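Local coordinates for 2-methyl-aconitate isomerase (Shewanella oneidensis, PDB 5K87), which catalyses the cis-trans isomerization of 2-methyl-aconitate by base-catalysed proton abstraction, a step of propionate breakdown through the 2-methylcitrate cycle, at residues P175-A187 with W375-R387. The protein carries 1 engineered substitution. Residues are numbered along the deposited sequence; the frame is centred on the assembly and turned at random. Where two conformers were deposited one is given.
Sequences PAAEVQIEFMNPA and WTVIKAIMSRSAR
V179, I181 and F183 pair with R384, M382 and A380 through two backbone hydrogen bonds each, the hydrogen-bonded pairs of an antiparallel ladder; N185 N extends it to I378 O (2.8 Å). On the more exposed face, S383 OG donates to E178 OE2 (2.6 Å), which takes it on its anti lone pair. E178 gets there by an extended chain with CG anti to the backbone N (chi1 -176°). Cutting E178 back to an alanine would probably leave the S383 hydroxyl without this acceptor. Farther along, E182 and K379 run side by side to a salt bridge, OE2 to NZ 3.0 Å, and H153 holds the other carboxylate oxygen of E182. The bent M184 chain lies alongside K379, CE to CE 3.8 Å. On the buried face M382 CE meets F183 CE1 obliquely at 3.9 Å. Past the end of strand 179-184, P186 CG packs on V377 CG1. R384 NE donates to S383 O (2.9 Å) and NH2 to OD1 of the substrate-binding N111, a second-shell link whose side chain lies about 7 Å from the bound malonate. Strand 179-184 lies between strands 148-157 and 374-391; helix 113-122 packs against V179 and I181, and helix 324-334 against F183, P186 and M382.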
loop_
_atom_site.group_PDB
_atom_site.type_symbol
_atom_site.label_atom_id
_atom_site.label_comp_id
_atom_site.label_asym_id
_atom_site.label_seq_id
_atom_site.Cartn_x
_atom_site.Cartn_y
_atom_site.Cartn_z
ATOM N N PRO A 175 -6.075 7.603 17.099
ATOM C CA PRO A 175 -5.407 7.467 18.398
ATOM C C PRO A 175 -5.376 6.012 18.867
ATOM O O PRO A 175 -6.177 5.192 18.424
ATOM C CB PRO A 175 -6.289 8.308 19.327
ATOM C CG PRO A 175 -7.641 8.249 18.703
ATOM C CD PRO A 175 -7.397 8.244 17.215
ATOM N N ALA A 176 -4.444 5.703 19.757
ATOM C CA ALA A 176 -4.327 4.373 20.344
ATOM C C ALA A 176 -3.631 4.512 21.698
ATOM O O ALA A 176 -3.336 5.627 22.127
ATOM C CB ALA A 176 -3.546 3.445 19.419
ATOM N N ALA A 177 -3.367 3.404 22.378
ATOM C CA ALA A 177 -2.671 3.476 23.658
ATOM C C ALA A 177 -1.214 3.886 23.466
ATOM O O ALA A 177 -0.530 3.396 22.563
ATOM C CB ALA A 177 -2.746 2.152 24.383
ATOM N N GLU A 178 -0.725 4.771 24.324
ATOM C CA GLU A 178 0.685 5.153 24.298
ATOM C C GLU A 178 1.584 3.998 24.719
ATOM O O GLU A 178 1.361 3.371 25.758
ATOM C CB GLU A 178 0.924 6.330 25.239
ATOM C CG GLU A 178 2.349 6.864 25.198
ATOM C CD GLU A 178 2.591 8.038 26.138
ATOM O OE1 GLU A 178 1.654 8.438 26.870
ATOM O OE2 GLU A 178 3.726 8.560 26.145
ATOM N N VAL A 179 2.626 3.740 23.927
ATOM C CA VAL A 179 3.643 2.769 24.283
ATOM C C VAL A 179 4.990 3.475 24.299
ATOM O O VAL A 179 5.526 3.855 23.250
ATOM C CB VAL A 179 3.681 1.598 23.284
ATOM C CG1 VAL A 179 4.768 0.612 23.681
ATOM C CG2 VAL A 179 2.320 0.918 23.231
ATOM N N GLN A 180 5.533 3.678 25.494
ATOM C CA GLN A 180 6.835 4.305 25.624
ATOM C C GLN A 180 7.942 3.300 25.326
ATOM O O GLN A 180 7.926 2.163 25.818
ATOM C CB GLN A 180 6.964 4.925 27.018
ATOM C CG GLN A 180 5.870 5.958 27.273
ATOM C CD GLN A 180 5.929 6.587 28.644
ATOM O OE1 GLN A 180 6.592 6.077 29.546
ATOM N NE2 GLN A 180 5.226 7.704 28.808
ATOM N N ILE A 181 8.897 3.736 24.506
ATOM C CA ILE A 181 10.014 2.902 24.078
ATOM C C ILE A 181 11.331 3.493 24.556
ATOM O O ILE A 181 11.473 4.713 24.611
ATOM C CB ILE A 181 10.069 2.812 22.540
ATOM C CG1 ILE A 181 8.707 2.410 21.983
ATOM C CG2 ILE A 181 11.143 1.830 22.095
ATOM C CD1 ILE A 181 8.253 1.064 22.444
ATOM N N GLU A 182 12.290 2.639 24.906
ATOM C CA GLU A 182 13.603 3.117 25.336
ATOM C C GLU A 182 14.709 2.315 24.678
ATOM O O GLU A 182 14.836 1.104 24.913
ATOM C CB GLU A 182 13.758 2.978 26.846
ATOM C CG GLU A 182 12.643 3.630 27.630
ATOM C CD GLU A 182 12.805 3.460 29.115
ATOM O OE1 GLU A 182 11.876 3.839 29.855
ATOM O OE2 GLU A 182 13.867 2.956 29.540
ATOM N N PHE A 183 15.529 3.005 23.893
ATOM C CA PHE A 183 16.640 2.392 23.193
ATOM C C PHE A 183 17.860 2.550 24.083
ATOM O O PHE A 183 18.422 3.652 24.194
ATOM C CB PHE A 183 16.864 3.098 21.857
ATOM C CG PHE A 183 15.704 2.965 20.894
ATOM C CD1 PHE A 183 14.548 3.720 21.059
ATOM C CD2 PHE A 183 15.783 2.106 19.809
ATOM C CE1 PHE A 183 13.487 3.604 20.156
ATOM C CE2 PHE A 183 14.727 1.982 18.910
ATOM C CZ PHE A 183 13.582 2.730 19.082
ATOM N N MET A 184 18.267 1.466 24.736
ATOM C CA MET A 184 19.380 1.526 25.681
ATOM C C MET A 184 20.721 1.555 24.961
ATOM O O MET A 184 20.918 0.856 23.963
ATOM C CB MET A 184 19.340 0.320 26.615
ATOM C CG MET A 184 18.032 0.151 27.365
ATOM S SD MET A 184 17.527 1.589 28.329
ATOM C CE MET A 184 18.881 1.717 29.493
ATOM N N ASN A 185 21.642 2.371 25.477
ATOM C CA ASN A 185 23.022 2.415 24.982
ATOM C C ASN A 185 23.100 2.385 23.450
ATOM O O ASN A 185 23.706 1.482 22.872
ATOM C CB ASN A 185 23.819 1.253 25.591
ATOM C CG ASN A 185 25.292 1.284 25.224
ATOM O OD1 ASN A 185 25.898 2.351 25.117
ATOM N ND2 ASN A 185 25.876 0.105 25.018
ATOM N N PRO A 186 22.451 3.355 22.783
ATOM C CA PRO A 186 22.273 3.240 21.331
ATOM C C PRO A 186 23.545 3.391 20.488
ATOM O O PRO A 186 23.544 2.919 19.353
ATOM C CB PRO A 186 21.277 4.363 21.012
ATOM C CG PRO A 186 21.479 5.356 22.104
ATOM C CD PRO A 186 21.764 4.542 23.324
ATOM N N ALA A 187 24.596 4.028 20.996
ATOM C CA ALA A 187 25.827 4.145 20.207
ATOM C C ALA A 187 26.385 2.772 19.842
ATOM O O ALA A 187 26.460 1.886 20.689
ATOM C CB ALA A 187 26.871 4.950 20.959
ATOM N N TRP A 375 31.704 11.667 25.645
ATOM C CA TRP A 375 30.263 11.485 25.707
ATOM C C TRP A 375 29.845 10.029 25.726
ATOM O O TRP A 375 30.363 9.207 24.970
ATOM C CB TRP A 375 29.589 12.161 24.523
ATOM C CG TRP A 375 29.571 13.622 24.633
ATOM C CD1 TRP A 375 30.223 14.509 23.834
ATOM C CD2 TRP A 375 28.869 14.395 25.610
ATOM N NE1 TRP A 375 29.966 15.789 24.247
ATOM C CE2 TRP A 375 29.141 15.749 25.338
ATOM C CE3 TRP A 375 28.042 14.074 26.690
ATOM C CZ2 TRP A 375 28.610 16.782 26.100
ATOM C CZ3 TRP A 375 27.515 15.098 27.447
ATOM C CH2 TRP A 375 27.804 16.440 27.151
ATOM N N THR A 376 28.897 9.726 26.601
ATOM C CA THR A 376 28.188 8.462 26.556
ATOM C C THR A 376 26.703 8.783 26.493
ATOM O O THR A 376 26.238 9.758 27.094
ATOM C CB THR A 376 28.453 7.616 27.800
ATOM O OG1 THR A 376 27.912 8.281 28.945
ATOM C CG2 THR A 376 29.947 7.400 27.997
ATOM N N VAL A 377 25.955 7.976 25.750
ATOM C CA VAL A 377 24.509 8.128 25.713
ATOM C C VAL A 377 23.854 6.911 26.337
ATOM O O VAL A 377 23.944 5.796 25.824
ATOM C CB VAL A 377 23.979 8.375 24.294
ATOM C CG1 VAL A 377 22.461 8.460 24.312
ATOM C CG2 VAL A 377 24.571 9.660 23.739
ATOM N N ILE A 378 23.214 7.133 27.471
ATOM C CA ILE A 378 22.652 6.057 28.265
ATOM C C ILE A 378 21.441 5.420 27.584
ATOM O O ILE A 378 21.289 4.195 27.578
ATOM C CB ILE A 378 22.263 6.586 29.656
ATOM C CG1 ILE A 378 23.518 7.043 30.408
ATOM C CG2 ILE A 378 21.512 5.528 30.448
ATOM C CD1 ILE A 378 23.237 7.681 31.748
ATOM N N LYS A 379 20.583 6.261 27.023
ATOM C CA LYS A 379 19.369 5.788 26.378
ATOM C C LYS A 379 18.760 6.900 25.554
ATOM O O LYS A 379 19.036 8.089 25.774
ATOM C CB LYS A 379 18.350 5.298 27.411
ATOM C CG LYS A 379 17.823 6.396 28.313
ATOM C CD LYS A 379 16.606 5.943 29.117
ATOM C CE LYS A 379 16.982 4.965 30.214
ATOM N NZ LYS A 379 15.806 4.621 31.072
ATOM N N ALA A 380 17.943 6.500 24.587
ATOM C CA ALA A 380 17.089 7.417 23.852
ATOM C C ALA A 380 15.655 6.938 24.003
ATOM O O ALA A 380 15.388 5.733 23.973
ATOM C CB ALA A 380 17.481 7.466 22.397
ATOM N N ILE A 381 14.731 7.871 24.181
ATOM C CA ILE A 381 13.348 7.508 24.459
ATOM C C ILE A 381 12.380 8.237 23.547
ATOM O O ILE A 381 12.639 9.363 23.104
ATOM C CB ILE A 381 12.973 7.800 25.925
ATOM C CG1 ILE A 381 12.907 9.301 26.179
ATOM C CG2 ILE A 381 13.968 7.152 26.880
ATOM C CD1 ILE A 381 12.323 9.661 27.523
ATOM N N MET A 382 11.271 7.573 23.232
ATOM C CA MET A 382 10.187 8.206 22.503
ATOM C C MET A 382 8.921 7.409 22.779
ATOM O O MET A 382 8.980 6.297 23.295
ATOM C CB MET A 382 10.489 8.237 21.003
ATOM C CG MET A 382 10.503 6.860 20.368
ATOM S SD MET A 382 10.970 6.818 18.626
ATOM C CE MET A 382 12.723 7.120 18.765
ATOM N N SER A 383 7.782 7.983 22.436
ATOM C CA SER A 383 6.518 7.273 22.543
ATOM C C SER A 383 5.983 6.933 21.168
ATOM O O SER A 383 6.059 7.740 20.237
ATOM C CB SER A 383 5.504 8.109 23.304
ATOM O OG SER A 383 5.891 8.208 24.663
ATOM N N ARG A 384 5.441 5.727 21.056
ATOM C CA ARG A 384 4.777 5.281 19.842
ATOM C C ARG A 384 3.436 4.669 20.264
ATOM O O ARG A 384 2.927 4.980 21.347
ATOM C CB ARG A 384 5.686 4.299 19.084
ATOM C CG ARG A 384 7.061 4.870 18.676
ATOM C CD ARG A 384 7.045 5.635 17.346
ATOM N NE ARG A 384 6.535 6.998 17.454
ATOM C CZ ARG A 384 6.392 7.814 16.417
ATOM N NH1 ARG A 384 5.950 9.048 16.591
ATOM N NH2 ARG A 384 6.675 7.387 15.191
ATOM N N SER A 385 2.846 3.850 19.400
ATOM C CA SER A 385 1.621 3.108 19.697
ATOM C C SER A 385 1.607 1.956 18.712
ATOM O O SER A 385 2.411 1.938 17.767
ATOM C CB SER A 385 0.380 3.982 19.524
ATOM O OG SER A 385 0.159 4.329 18.160
ATOM N N ALA A 386 0.710 0.994 18.924
ATOM C CA ALA A 386 0.615 -0.157 18.036
ATOM C C ALA A 386 -0.758 -0.767 18.092
ATOM O O ALA A 386 -1.465 -0.642 19.091
ATOM C CB ALA A 386 1.634 -1.204 18.431
ATOM N N ARG A 387 -1.135 -1.465 17.031
ATOM C CA ARG A 387 -2.364 -2.240 17.057
ATOM C C ARG A 387 -2.341 -3.339 16.016
ATOM O O ARG A 387 -1.727 -3.203 14.947
ATOM C CB ARG A 387 -3.603 -1.353 16.893
ATOM C CG ARG A 387 -3.589 -0.489 15.660
ATOM C CD ARG A 387 -4.849 0.378 15.514
ATOM N NE ARG A 387 -5.996 -0.429 15.125
ATOM C CZ ARG A 387 -6.538 -0.504 13.907
ATOM N NH1 ARG A 387 -7.551 -1.320 13.744
ATOM N NH2 ARG A 387 -6.111 0.215 12.878
HETATM O O HOH W 1 -0.868 1.024 21.373
HETATM O O HOH W 2 25.244 4.779 23.748
#